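PDB 3WWE: oxidized polyvinyl alcohol hydrolase, which hydrolyses beta-diketones such as 4,6-nonanedione and cleaves oxidized polyvinyl alcohol, the second step in the degradation of polyvinyl alcohol. Local coordinates for residues Gly174-Gly179 / His303-Leu308; Lys257-Cys262 / Cys272-Pro277; Asp291-Ala296 / Cys344-Phe349. One frame throughout, in Å; residues are numbered along the deposited sequence.

In the fold
From the N terminus, the chain first reaches 174-179, where strand 170-176 of the large mixed sheet turns into helix 178-189; contact 1 closes a long loop from there to the H303 loop. Contact 2 falls wholly within that loop: it joins the two strands of a hairpin, 259-263 and 269-274, and the first turn of helix 275-288. Contact 3 opens at strand 292-298, after contact 2 has closed and before H303, and ends at 344-349, so it crosses contact 1. Contacts 1 and 2 meet where H303 touches D258 and Y275, and both border the bound AE3. Contact 3 fastens the last strand to the same mixed sheet, its centre about 18 Å from that of contact 1.

Contact 1: residues Gly174-Gly179 / His303-Leu308. With AE3 (2-(2-ethoxyethoxy)ethanol), chain B.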
ATOM      1  N   GLY A 174      -3.562  -2.811   1.073  1.00 15.66           N
ATOM      2  CA  GLY A 174      -2.470  -3.075   0.138  1.00 16.06           C
ATOM      3  C   GLY A 174      -2.836  -2.425  -1.176  1.00 16.81           C
ATOM      4  O   GLY A 174      -3.975  -1.966  -1.360  1.00 15.64           O
ATOM      5  N   GLY A 175      -1.886  -2.390  -2.092  1.00 16.49           N
ATOM      6  CA  GLY A 175      -2.156  -1.782  -3.370  1.00 16.68           C
ATOM      7  C   GLY A 175      -0.964  -1.894  -4.316  1.00 17.78           C
ATOM      8  O   GLY A 175       0.118  -2.428  -3.971  1.00 17.18           O
ATOM      9  N   ILE A 176      -1.181  -1.377  -5.525  1.00 17.13           N
ATOM     10  CA  ILE A 176      -0.189  -1.388  -6.569  1.00 17.18           C
ATOM     11  C   ILE A 176       0.286   0.033  -6.938  1.00 18.80           C
ATOM     12  O   ILE A 176      -0.507   0.983  -7.000  1.00 20.08           O
ATOM     13  CB  ILE A 176      -0.793  -2.113  -7.825  1.00 17.71           C
ATOM     14  CG1 ILE A 176       0.155  -2.014  -9.037  1.00 14.02           C
ATOM     15  CG2 ILE A 176      -2.179  -1.500  -8.127  1.00 16.43           C
ATOM     16  CD1 ILE A 176       1.410  -2.790  -8.889  1.00 14.95           C
ATOM     17  N   SER A 177       1.592   0.192  -7.153  1.00 18.41           N
ATOM     18  CA  SER A 177       2.127   1.462  -7.598  1.00 17.98           C
ATOM     19  C   SER A 177       1.770   2.554  -6.577  1.00 18.45           C
ATOM     20  O   SER A 177       2.133   2.424  -5.388  1.00 18.26           O
ATOM     21  CB  SER A 177       1.549   1.753  -9.013  1.00 19.48           C
ATOM     22  OG  SER A 177       2.165   2.890  -9.618  1.00 23.47           O
ATOM     23  N   SER A 178       1.065   3.603  -7.012  1.00 16.21           N
ATOM     24  CA  SER A 178       0.691   4.665  -6.074  1.00 17.63           C
ATOM     25  C   SER A 178      -0.090   4.078  -4.887  1.00 16.94           C
ATOM     26  O   SER A 178       0.081   4.525  -3.744  1.00 17.61           O
ATOM     27  CB  SER A 178      -0.115   5.734  -6.785  1.00 16.66           C
ATOM     28  OG  SER A 178      -0.285   6.816  -5.948  1.00 17.21           O
ATOM     29  N   GLY A 179      -0.956   3.096  -5.163  1.00 17.20           N
ATOM     30  CA  GLY A 179      -1.672   2.419  -4.072  1.00 17.03           C
ATOM     31  C   GLY A 179      -0.678   1.710  -3.135  1.00 16.29           C
ATOM     32  O   GLY A 179      -0.907   1.572  -1.928  1.00 17.51           O
ATOM     33  N   HIS A 303       5.810  -3.551 -13.739  1.00 20.38           N
ATOM     34  CA  HIS A 303       5.073  -2.633 -12.888  1.00 22.74           C
ATOM     35  C   HIS A 303       3.563  -2.667 -13.154  1.00 22.97           C
ATOM     36  O   HIS A 303       3.061  -1.916 -13.996  1.00 22.64           O
ATOM     37  CB  HIS A 303       5.573  -1.206 -13.102  1.00 22.21           C
ATOM     38  CG  HIS A 303       5.112  -0.259 -12.042  1.00 23.89           C
ATOM     39  ND1 HIS A 303       5.521  -0.370 -10.732  1.00 23.05           N
ATOM     40  CD2 HIS A 303       4.185   0.736 -12.066  1.00 24.75           C
ATOM     41  CE1 HIS A 303       4.861   0.505  -9.987  1.00 26.09           C
ATOM     42  NE2 HIS A 303       4.040   1.189 -10.770  1.00 25.12           N
ATOM     43  N   MET A 304       2.847  -3.520 -12.424  1.00 22.55           N
ATOM     44  CA  MET A 304       1.414  -3.698 -12.615  1.00 22.16           C
ATOM     45  C   MET A 304       1.013  -4.745 -11.613  1.00 20.74           C
ATOM     46  O   MET A 304       1.874  -5.274 -10.930  1.00 21.91           O
ATOM     47  CB  MET A 304       1.161  -4.215 -14.040  1.00 23.09           C
ATOM     48  CG  MET A 304       1.899  -5.481 -14.350  1.00 24.64           C
ATOM     49  SD  MET A 304       1.957  -5.723 -16.178  1.00 29.79           S
ATOM     50  CE  MET A 304       0.470  -6.131 -16.475  1.00 27.47           C
ATOM     51  N   TRP A 305      -0.261  -5.094 -11.541  1.00 19.47           N
ATOM     52  CA  TRP A 305      -0.636  -6.089 -10.561  1.00 19.63           C
ATOM     53  C   TRP A 305      -0.028  -7.410 -10.991  1.00 19.69           C
ATOM     54  O   TRP A 305      -0.018  -7.716 -12.164  1.00 19.73           O
ATOM     55  CB  TRP A 305      -2.146  -6.206 -10.472  1.00 19.18           C
ATOM     56  CG  TRP A 305      -2.585  -6.931  -9.219  1.00 20.04           C
ATOM     57  CD1 TRP A 305      -2.634  -8.284  -9.019  1.00 18.34           C
ATOM     58  CD2 TRP A 305      -2.940  -6.321  -7.957  1.00 18.47           C
ATOM     59  NE1 TRP A 305      -2.983  -8.545  -7.712  1.00 17.81           N
ATOM     60  CE2 TRP A 305      -3.178  -7.364  -7.040  1.00 17.74           C
ATOM     61  CE3 TRP A 305      -3.080  -4.996  -7.523  1.00 19.46           C
ATOM     62  CZ2 TRP A 305      -3.546  -7.128  -5.697  1.00 15.09           C
ATOM     63  CZ3 TRP A 305      -3.457  -4.757  -6.168  1.00 18.37           C
ATOM     64  CH2 TRP A 305      -3.677  -5.834  -5.287  1.00 16.68           C
ATOM     65  N   PRO A 306       0.550  -8.181 -10.037  1.00 20.05           N
ATOM     66  CA  PRO A 306       1.163  -9.494 -10.290  1.00 19.18           C
ATOM     67  C   PRO A 306       0.368 -10.210 -11.385  1.00 20.14           C
ATOM     68  O   PRO A 306      -0.847 -10.417 -11.268  1.00 19.19           O
ATOM     69  CB  PRO A 306       1.036 -10.175  -8.930  1.00 19.72           C
ATOM     70  CG  PRO A 306       1.258  -9.037  -7.982  1.00 18.09           C
ATOM     71  CD  PRO A 306       0.538  -7.870  -8.594  1.00 17.73           C
ATOM     72  N   GLN A 307       1.052 -10.589 -12.457  1.00 21.24           N
ATOM     73  CA  GLN A 307       0.381 -11.201 -13.592  1.00 21.87           C
ATOM     74  C   GLN A 307       0.409 -12.712 -13.638  1.00 22.39           C
ATOM     75  O   GLN A 307      -0.454 -13.336 -14.245  1.00 21.95           O
ATOM     76  CB  GLN A 307       1.003 -10.645 -14.872  1.00 23.33           C
ATOM     77  CG  GLN A 307       0.875  -9.122 -15.000  1.00 22.97           C
ATOM     78  CD  GLN A 307      -0.565  -8.722 -15.323  1.00 26.61           C
ATOM     79  OE1 GLN A 307      -1.257  -7.980 -14.556  1.00 26.62           O
ATOM     80  NE2 GLN A 307      -1.027  -9.201 -16.446  1.00 23.84           N
ATOM     81  N   LEU A 308       1.402 -13.293 -12.985  1.00 22.62           N
ATOM     82  CA  LEU A 308       1.584 -14.726 -13.012  1.00 24.39           C
ATOM     83  C   LEU A 308       0.733 -15.404 -11.950  1.00 24.20           C
ATOM     84  O   LEU A 308       0.917 -15.113 -10.764  1.00 24.55           O
ATOM     85  CB  LEU A 308       3.084 -15.065 -12.803  1.00 24.09           C
ATOM     86  CG  LEU A 308       4.023 -14.420 -13.847  1.00 28.48           C
ATOM     87  CD1 LEU A 308       5.509 -14.741 -13.577  1.00 27.57           C
ATOM     88  CD2 LEU A 308       3.604 -14.938 -15.267  1.00 27.19           C
TER
HETATM   89  C1  AE3 B 900       8.214  12.400  -9.081  1.00 43.19           C
HETATM   90  C2  AE3 B 900       6.962  11.707  -8.611  1.00 41.00           C
HETATM   91  O2  AE3 B 900       6.658  10.669  -9.541  1.00 44.06           O
HETATM   92  C3  AE3 B 900       6.208   9.543  -8.786  1.00 40.88           C
HETATM   93  C4  AE3 B 900       5.614   8.482  -9.710  1.00 38.19           C
HETATM   94  O3  AE3 B 900       5.078   7.409  -8.917  1.00 36.52           O
HETATM   95  C5  AE3 B 900       4.101   6.700  -9.733  1.00 31.87           C
HETATM   96  C6  AE3 B 900       3.406   5.619  -8.873  1.00 31.02           C
HETATM   97  O4  AE3 B 900       4.321   5.046  -7.878  1.00 23.30           O
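S177 OG meets H303 NE2 at the edge of the imidazole, in the ring plane, at 2.8 Å; either atom could be the donor. CG of H303 lies opposite its backbone N (chi1 -166°), which carries the ring back toward the serine, while ND1 hydrogen-bonds to D258 OD1. S177 is probably the serine of the charge relay system. Its unusual backbone (phi 58°, psi -122°) and the G175, S177, G179 spacing are consistent with a nucleophile elbow, and H303 and D258 probably complete a Ser-His-Asp triad. AE3 C6 lies 3.1 Å from S177 OG. Behind the serine, I176 splits its branches: CD1 reaches M304 O at 3.2 Å, whereas CG2 touches the rim of the W305 indole at CE3, 3.7 Å away and near the ring plane. With an alanine here, both branches are gone and a gap would probably open beside the M304 carbonyl, leaving CB alone against the indole. Strand 170-176, flanked in the sheet by 62-68 and 196-200, runs through this elbow into helix 178-189; W305 and P306 pack on I200 of strand 196-200 and on helix 310-322, where N314 binds W305 NE1.

Contact 2: residues Lys257-Cys262 / Cys272-Pro277; sequences KDLWNC and CADYRP. With AE3 (2-(2-ethoxyethoxy)ethanol), chain B.
W260 pairs with C272 and A273 together, a classic beta bulge in an antiparallel hairpin. Among the backbone bonds, W260 N gives to A273 O at 2.9 Å, and C272 N gives to W260 O with a nearly straight N-H...O angle of 175°; A273 N adds a weak bond to the same W260 O. Where strand gives way to helix, Y275 N makes another weak bond to D258 O, and a water lies between D258 O and D274 OD1. D274 is the N-cap of helix 275-288: R276 N comes to its OD1 at 3.1 Å, from above the carboxylate plane. The covalent tie is the C262-C272 disulfide, SG to SG 2.4 Å in the model. C272 SG also sits at the edge of the W260 indole, 3.8 Å from CD1. Apolar packing gathers on the W260/A273 face, where the two CB atoms meet and Y275, coming from the helix start, lies beside W260 with its CE1 3.8 Å from W260 CB. On the L259/D274 face, L259 lies alongside D274, CD2 against the carboxylate. D258 CG stands anti to the backbone N (chi1 -170°), which carries the carboxylate across Y275 at about a right angle, OD1 3.3 Å from Y275 CD1 and the planes 24° apart. The Y275 hydroxyl shares a hydrogen bond of 2.7 Å with AE3 O4, while W260 CD1 borders AE3 C5. S201 OG and G254 N grip D258 OD2, and with OD1 turned to H303 the carboxylate is held against rotation. The Y275 hydroxyl, near S177, holds the hydroxyl end of AE3, so the hairpin and the start of the helix form part of the wall around the bound molecule.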
ATOM      1  N   LYS A 257      11.911  -4.861 -15.006  1.00 24.36           N
ATOM      2  CA  LYS A 257      11.101  -3.863 -15.687  1.00 25.15           C
ATOM      3  C   LYS A 257      10.086  -3.175 -14.731  1.00 25.04           C
ATOM      4  O   LYS A 257       9.179  -2.452 -15.179  1.00 24.43           O
ATOM      5  CB  LYS A 257      10.385  -4.503 -16.867  1.00 28.77           C
ATOM      6  CG  LYS A 257      11.397  -5.069 -17.878  1.00 32.68           C
ATOM      7  CD  LYS A 257      10.849  -5.304 -19.274  1.00 36.38           C
ATOM      8  CE  LYS A 257      11.943  -5.962 -20.168  1.00 39.78           C
ATOM      9  NZ  LYS A 257      13.304  -5.198 -20.129  1.00 42.79           N
ATOM     10  N   ASP A 258      10.235  -3.378 -13.418  1.00 20.81           N
ATOM     11  CA  ASP A 258       9.296  -2.725 -12.490  1.00 20.41           C
ATOM     12  C   ASP A 258       9.829  -1.294 -12.406  1.00 20.30           C
ATOM     13  O   ASP A 258      10.658  -0.994 -11.560  1.00 22.78           O
ATOM     14  CB  ASP A 258       9.339  -3.411 -11.121  1.00 16.14           C
ATOM     15  CG  ASP A 258       8.206  -2.943 -10.191  1.00 18.42           C
ATOM     16  OD1 ASP A 258       7.497  -1.972 -10.548  1.00 14.17           O
ATOM     17  OD2 ASP A 258       8.027  -3.541  -9.111  1.00 14.88           O
ATOM     18  N   LEU A 259       9.371  -0.432 -13.309  1.00 21.17           N
ATOM     19  CA  LEU A 259       9.835   0.952 -13.389  1.00 23.19           C
ATOM     20  C   LEU A 259       8.633   1.713 -13.896  1.00 24.27           C
ATOM     21  O   LEU A 259       7.718   1.087 -14.439  1.00 25.59           O
ATOM     22  CB  LEU A 259      10.920   1.119 -14.455  1.00 23.44           C
ATOM     23  CG  LEU A 259      12.166   0.241 -14.491  1.00 25.67           C
ATOM     24  CD1 LEU A 259      12.807   0.319 -15.927  1.00 24.04           C
ATOM     25  CD2 LEU A 259      13.122   0.727 -13.411  1.00 23.77           C
ATOM     26  N   TRP A 260       8.624   3.036 -13.737  1.00 23.09           N
ATOM     27  CA  TRP A 260       7.498   3.842 -14.224  1.00 25.63           C
ATOM     28  C   TRP A 260       7.964   5.112 -14.950  1.00 25.43           C
ATOM     29  O   TRP A 260       8.780   5.877 -14.433  1.00 23.59           O
ATOM     30  CB  TRP A 260       6.571   4.225 -13.052  1.00 26.19           C
ATOM     31  CG  TRP A 260       5.375   5.009 -13.423  1.00 30.99           C
ATOM     32  CD1 TRP A 260       5.226   6.359 -13.326  1.00 33.46           C
ATOM     33  CD2 TRP A 260       4.173   4.522 -14.048  1.00 33.43           C
ATOM     34  NE1 TRP A 260       4.018   6.750 -13.861  1.00 34.05           N
ATOM     35  CE2 TRP A 260       3.353   5.645 -14.311  1.00 34.31           C
ATOM     36  CE3 TRP A 260       3.714   3.251 -14.415  1.00 36.27           C
ATOM     37  CZ2 TRP A 260       2.091   5.540 -14.928  1.00 36.44           C
ATOM     38  CZ3 TRP A 260       2.454   3.137 -15.031  1.00 37.93           C
ATOM     39  CH2 TRP A 260       1.656   4.284 -15.280  1.00 37.69           C
ATOM     40  N   ASN A 261       7.444   5.337 -16.143  1.00 26.15           N
ATOM     41  CA  ASN A 261       7.805   6.525 -16.893  1.00 28.47           C
ATOM     42  C   ASN A 261       6.626   7.445 -16.813  1.00 29.76           C
ATOM     43  O   ASN A 261       5.506   7.025 -17.113  1.00 28.44           O
ATOM     44  CB  ASN A 261       8.048   6.217 -18.368  1.00 30.78           C
ATOM     45  CG  ASN A 261       9.203   5.271 -18.581  1.00 32.14           C
ATOM     46  OD1 ASN A 261       9.064   4.210 -19.217  1.00 35.32           O
ATOM     47  ND2 ASN A 261      10.346   5.634 -18.053  1.00 33.15           N
ATOM     48  N   CYS A 262       6.877   8.696 -16.411  1.00 31.45           N
ATOM     49  CA  CYS A 262       5.822   9.712 -16.359  1.00 32.98           C
ATOM     50  C   CYS A 262       5.597  10.266 -17.776  1.00 33.95           C
ATOM     51  O   CYS A 262       6.398  10.048 -18.670  1.00 32.71           O
ATOM     52  CB  CYS A 262       6.229  10.869 -15.455  1.00 33.79           C
ATOM     53  SG  CYS A 262       6.079  10.479 -13.678  1.00 37.96           S
ATOM     54  N   CYS A 272      10.647   8.090 -14.084  1.00 23.81           N
ATOM     55  CA  CYS A 272      10.561   8.897 -12.868  1.00 25.73           C
ATOM     56  C   CYS A 272      10.411   8.096 -11.579  1.00 24.33           C
ATOM     57  O   CYS A 272      10.301   8.661 -10.469  1.00 22.51           O
ATOM     58  CB  CYS A 272       9.429   9.906 -13.002  1.00 26.35           C
ATOM     59  SG  CYS A 272       7.959   9.024 -13.254  1.00 36.97           S
ATOM     60  N   ALA A 273      10.419   6.779 -11.727  1.00 22.36           N
ATOM     61  CA  ALA A 273      10.344   5.908 -10.550  1.00 23.43           C
ATOM     62  C   ALA A 273      10.924   4.534 -10.837  1.00 21.08           C
ATOM     63  O   ALA A 273      10.566   3.888 -11.827  1.00 22.43           O
ATOM     64  CB  ALA A 273       8.921   5.755 -10.076  1.00 22.95           C
ATOM     65  N   ASP A 274      11.815   4.106  -9.974  1.00 18.72           N
ATOM     66  CA  ASP A 274      12.434   2.778 -10.098  1.00 19.01           C
ATOM     67  C   ASP A 274      12.094   2.066  -8.792  1.00 17.33           C
ATOM     68  O   ASP A 274      12.536   2.498  -7.731  1.00 15.20           O
ATOM     69  CB  ASP A 274      13.940   2.932 -10.216  1.00 19.82           C
ATOM     70  CG  ASP A 274      14.645   1.601 -10.357  1.00 23.47           C
ATOM     71  OD1 ASP A 274      14.006   0.529 -10.101  1.00 22.70           O
ATOM     72  OD2 ASP A 274      15.848   1.656 -10.718  1.00 24.50           O
ATOM     73  N   TYR A 275      11.329   0.982  -8.863  1.00 18.33           N
ATOM     74  CA  TYR A 275      10.909   0.283  -7.645  1.00 17.51           C
ATOM     75  C   TYR A 275      11.909  -0.657  -6.942  1.00 18.05           C
ATOM     76  O   TYR A 275      11.662  -1.152  -5.831  1.00 18.46           O
ATOM     77  CB  TYR A 275       9.553  -0.377  -7.914  1.00 16.94           C
ATOM     78  CG  TYR A 275       8.572   0.690  -8.328  1.00 18.64           C
ATOM     79  CD1 TYR A 275       8.410   1.026  -9.674  1.00 17.93           C
ATOM     80  CD2 TYR A 275       7.893   1.451  -7.365  1.00 16.58           C
ATOM     81  CE1 TYR A 275       7.602   2.114 -10.054  1.00 17.75           C
ATOM     82  CE2 TYR A 275       7.077   2.536  -7.738  1.00 17.36           C
ATOM     83  CZ  TYR A 275       6.947   2.850  -9.079  1.00 18.00           C
ATOM     84  OH  TYR A 275       6.143   3.866  -9.477  1.00 17.73           O
ATOM     85  N   ARG A 276      13.059  -0.887  -7.556  1.00 18.17           N
ATOM     86  CA  ARG A 276      14.087  -1.712  -6.902  1.00 17.77           C
ATOM     87  C   ARG A 276      14.488  -1.026  -5.579  1.00 16.61           C
ATOM     88  O   ARG A 276      14.352  -1.613  -4.493  1.00 17.92           O
ATOM     89  CB  ARG A 276      15.336  -1.836  -7.801  1.00 17.92           C
ATOM     90  CG  ARG A 276      16.436  -2.708  -7.231  1.00 18.74           C
ATOM     91  CD  ARG A 276      17.714  -2.531  -8.115  1.00 20.48           C
ATOM     92  NE  ARG A 276      17.435  -2.917  -9.490  1.00 18.72           N
ATOM     93  CZ  ARG A 276      17.629  -4.144  -9.950  1.00 20.05           C
ATOM     94  NH1 ARG A 276      18.113  -5.060  -9.148  1.00 17.88           N
ATOM     95  NH2 ARG A 276      17.286  -4.470 -11.189  1.00 21.90           N
ATOM     96  N   PRO A 277      14.970   0.234  -5.651  1.00 15.77           N
ATOM     97  CA  PRO A 277      15.373   0.916  -4.413  1.00 16.50           C
ATOM     98  C   PRO A 277      14.267   1.163  -3.376  1.00 16.12           C
ATOM     99  O   PRO A 277      14.534   1.145  -2.167  1.00 16.62           O
ATOM    100  CB  PRO A 277      15.988   2.223  -4.899  1.00 14.55           C
ATOM    101  CG  PRO A 277      15.314   2.463  -6.232  1.00 16.59           C
ATOM    102  CD  PRO A 277      15.279   1.059  -6.820  1.00 14.98           C
TER
HETATM  103  C1  AE3 B 900       8.214  12.400  -9.081  1.00 43.19           C
HETATM  104  C2  AE3 B 900       6.962  11.707  -8.611  1.00 41.00           C
HETATM  105  O2  AE3 B 900       6.658  10.669  -9.541  1.00 44.06           O
HETATM  106  C3  AE3 B 900       6.208   9.543  -8.786  1.00 40.88           C
HETATM  107  C4  AE3 B 900       5.614   8.482  -9.710  1.00 38.19           C
HETATM  108  O3  AE3 B 900       5.078   7.409  -8.917  1.00 36.52           O
HETATM  109  C5  AE3 B 900       4.101   6.700  -9.733  1.00 31.87           C
HETATM  110  C6  AE3 B 900       3.406   5.619  -8.873  1.00 31.02           C
HETATM  111  O4  AE3 B 900       4.321   5.046  -7.878  1.00 23.30           O
HETATM  112  O   HOH W   1      12.971  -2.120 -10.835  1.00 20.25           O

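Contact 3: residues Asp291-Ala296 / Cys344-Phe349; sequences DVVHVA and CHVGPF
H294 O is gripped by G347 N, whose bond of 2.7 Å is nearly straight (168°), and is also approached by V346 CA at 3.3 Å in a CA-H...O contact. Next along, A296 and H345 form an antiparallel hydrogen-bonded pair: A296 N gives to H345 O at 2.9 Å and H345 N returns to A296 O. Past the pair the chain turns at G347, whose carbonyl O lies at the edge of the H294 imidazole, in its plane and 2.9 Å from CD2. The turn brings F349 back, so that A296 CB stands over the centre of its ring, 3.6 Å from the centroid, a CH-pi contact. On the other face V295 CG2 meets V346 CG2 and V295 CG1 lies against C344 CB. H345 folds along its own strand, CG set between the backbone N and the carbonyl carbon (chi1 64°), and ND1 bonds V346 O from above the carbonyl plane. Strand 343-346 is an edge strand of the mixed sheet, antiparallel to 292-298 and locked to it by the C344-C297 disulfide. F349 packs on T251 and W253 of strand 247-253, while S283 of helix 275-288, possibly a charge-relay serine but here a structural neighbour, packs on H294 and bonds F349 N through OG.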
ATOM      1  N   ASP A 291       8.771  -5.891  16.232  1.00 23.17           N
ATOM      2  CA  ASP A 291       7.413  -6.437  16.268  1.00 24.32           C
ATOM      3  C   ASP A 291       6.777  -6.612  14.873  1.00 23.39           C
ATOM      4  O   ASP A 291       5.546  -6.791  14.713  1.00 21.08           O
ATOM      5  CB  ASP A 291       6.554  -5.530  17.186  1.00 28.37           C
ATOM      6  CG  ASP A 291       7.029  -5.579  18.657  1.00 36.00           C
ATOM      7  OD1 ASP A 291       8.032  -6.302  18.936  1.00 36.94           O
ATOM      8  OD2 ASP A 291       6.412  -4.906  19.545  1.00 40.13           O
ATOM      9  N   VAL A 292       7.634  -6.598  13.855  1.00 21.23           N
ATOM     10  CA  VAL A 292       7.164  -6.741  12.506  1.00 19.80           C
ATOM     11  C   VAL A 292       7.766  -7.956  11.783  1.00 19.84           C
ATOM     12  O   VAL A 292       8.951  -8.241  11.892  1.00 21.39           O
ATOM     13  CB  VAL A 292       7.478  -5.427  11.679  1.00 19.48           C
ATOM     14  CG1 VAL A 292       7.029  -5.563  10.177  1.00 17.25           C
ATOM     15  CG2 VAL A 292       6.783  -4.249  12.343  1.00 19.67           C
ATOM     16  N   VAL A 293       6.928  -8.668  11.048  1.00 18.91           N
ATOM     17  CA  VAL A 293       7.392  -9.780  10.239  1.00 18.41           C
ATOM     18  C   VAL A 293       7.378  -9.158   8.840  1.00 18.67           C
ATOM     19  O   VAL A 293       6.374  -8.576   8.433  1.00 18.27           O
ATOM     20  CB  VAL A 293       6.427 -10.959  10.247  1.00 18.06           C
ATOM     21  CG1 VAL A 293       6.876 -11.996   9.237  1.00 16.99           C
ATOM     22  CG2 VAL A 293       6.418 -11.597  11.612  1.00 20.41           C
ATOM     23  N   HIS A 294       8.485  -9.220   8.127  1.00 16.54           N
ATOM     24  CA  HIS A 294       8.472  -8.663   6.806  1.00 17.90           C
ATOM     25  C   HIS A 294       8.846  -9.754   5.799  1.00 17.83           C
ATOM     26  O   HIS A 294       9.825 -10.480   6.010  1.00 17.62           O
ATOM     27  CB  HIS A 294       9.467  -7.508   6.681  1.00 18.43           C
ATOM     28  CG  HIS A 294       9.631  -7.064   5.276  1.00 18.47           C
ATOM     29  ND1 HIS A 294       8.803  -6.116   4.688  1.00 18.25           N
ATOM     30  CD2 HIS A 294      10.383  -7.576   4.286  1.00 12.74           C
ATOM     31  CE1 HIS A 294       9.043  -6.080   3.390  1.00 13.21           C
ATOM     32  NE2 HIS A 294       9.994  -6.955   3.125  1.00 18.38           N
ATOM     33  N   VAL A 295       8.060  -9.854   4.720  1.00 16.96           N
ATOM     34  CA  VAL A 295       8.268 -10.827   3.664  1.00 15.74           C
ATOM     35  C   VAL A 295       8.613 -10.063   2.379  1.00 17.15           C
ATOM     36  O   VAL A 295       7.865  -9.169   1.900  1.00 16.34           O
ATOM     37  CB  VAL A 295       6.998 -11.691   3.405  1.00 16.13           C
ATOM     38  CG1 VAL A 295       7.205 -12.636   2.182  1.00 15.36           C
ATOM     39  CG2 VAL A 295       6.678 -12.522   4.619  1.00 17.85           C
ATOM     40  N   ALA A 296       9.737 -10.441   1.806  1.00 16.56           N
ATOM     41  CA  ALA A 296      10.176  -9.806   0.573  1.00 18.90           C
ATOM     42  C   ALA A 296       9.833 -10.791  -0.525  1.00 19.93           C
ATOM     43  O   ALA A 296      10.305 -11.945  -0.491  1.00 19.45           O
ATOM     44  CB  ALA A 296      11.713  -9.538   0.616  1.00 15.47           C
ATOM     45  N   CYS A 344       9.937 -15.672  -2.482  1.00 23.24           N
ATOM     46  CA  CYS A 344       9.719 -14.921  -1.274  1.00 23.63           C
ATOM     47  C   CYS A 344      10.469 -15.510  -0.100  1.00 23.47           C
ATOM     48  O   CYS A 344      10.696 -16.705  -0.039  1.00 22.76           O
ATOM     49  CB  CYS A 344       8.222 -14.928  -0.880  1.00 19.94           C
ATOM     50  SG  CYS A 344       7.054 -14.466  -2.208  1.00 22.71           S
ATOM     51  N   HIS A 345      10.768 -14.659   0.873  1.00 24.24           N
ATOM     52  CA  HIS A 345      11.415 -15.122   2.103  1.00 24.81           C
ATOM     53  C   HIS A 345      11.245 -13.993   3.113  1.00 22.88           C
ATOM     54  O   HIS A 345      10.987 -12.844   2.727  1.00 20.84           O
ATOM     55  CB  HIS A 345      12.886 -15.388   1.846  1.00 26.42           C
ATOM     56  CG  HIS A 345      13.642 -14.160   1.465  1.00 30.46           C
ATOM     57  ND1 HIS A 345      14.106 -13.252   2.401  1.00 31.70           N
ATOM     58  CD2 HIS A 345      13.957 -13.652   0.248  1.00 31.45           C
ATOM     59  CE1 HIS A 345      14.667 -12.234   1.768  1.00 33.73           C
ATOM     60  NE2 HIS A 345      14.588 -12.451   0.463  1.00 34.07           N
ATOM     61  N   VAL A 346      11.382 -14.333   4.391  1.00 21.01           N
ATOM     62  CA  VAL A 346      11.246 -13.370   5.448  1.00 21.18           C
ATOM     63  C   VAL A 346      12.542 -12.563   5.537  1.00 21.37           C
ATOM     64  O   VAL A 346      13.627 -13.121   5.365  1.00 23.25           O
ATOM     65  CB  VAL A 346      10.986 -14.110   6.765  1.00 22.69           C
ATOM     66  CG1 VAL A 346      10.998 -13.170   7.922  1.00 22.16           C
ATOM     67  CG2 VAL A 346       9.684 -14.805   6.701  1.00 20.75           C
ATOM     68  N   GLY A 347      12.439 -11.262   5.793  1.00 21.17           N
ATOM     69  CA  GLY A 347      13.618 -10.430   5.944  1.00 19.67           C
ATOM     70  C   GLY A 347      13.698  -9.411   4.821  1.00 22.04           C
ATOM     71  O   GLY A 347      12.742  -9.253   4.035  1.00 21.87           O
ATOM     72  N   PRO A 348      14.838  -8.699   4.692  1.00 22.64           N
ATOM     73  CA  PRO A 348      14.972  -7.694   3.618  1.00 22.49           C
ATOM     74  C   PRO A 348      15.200  -8.335   2.246  1.00 22.30           C
ATOM     75  O   PRO A 348      15.502  -9.538   2.149  1.00 21.07           O
ATOM     76  CB  PRO A 348      16.225  -6.900   4.018  1.00 22.51           C
ATOM     77  CG  PRO A 348      16.603  -7.431   5.463  1.00 24.24           C
ATOM     78  CD  PRO A 348      16.110  -8.845   5.430  1.00 21.60           C
ATOM     79  N   PHE A 349      15.021  -7.552   1.180  1.00 20.00           N
ATOM     80  CA  PHE A 349      15.339  -8.077  -0.132  1.00 20.08           C
ATOM     81  C   PHE A 349      16.874  -8.308  -0.114  1.00 21.45           C
ATOM     82  O   PHE A 349      17.645  -7.538   0.501  1.00 22.42           O
ATOM     83  CB  PHE A 349      15.016  -7.058  -1.189  1.00 18.59           C
ATOM     84  CG  PHE A 349      13.603  -7.083  -1.599  1.00 17.16           C
ATOM     85  CD1 PHE A 349      13.142  -8.053  -2.460  1.00 12.73           C
ATOM     86  CD2 PHE A 349      12.695  -6.135  -1.081  1.00 15.87           C
ATOM     87  CE1 PHE A 349      11.765  -8.101  -2.839  1.00 14.94           C
ATOM     88  CE2 PHE A 349      11.313  -6.177  -1.450  1.00 14.28           C
ATOM     89  CZ  PHE A 349      10.866  -7.141  -2.316  1.00 13.03           C
TER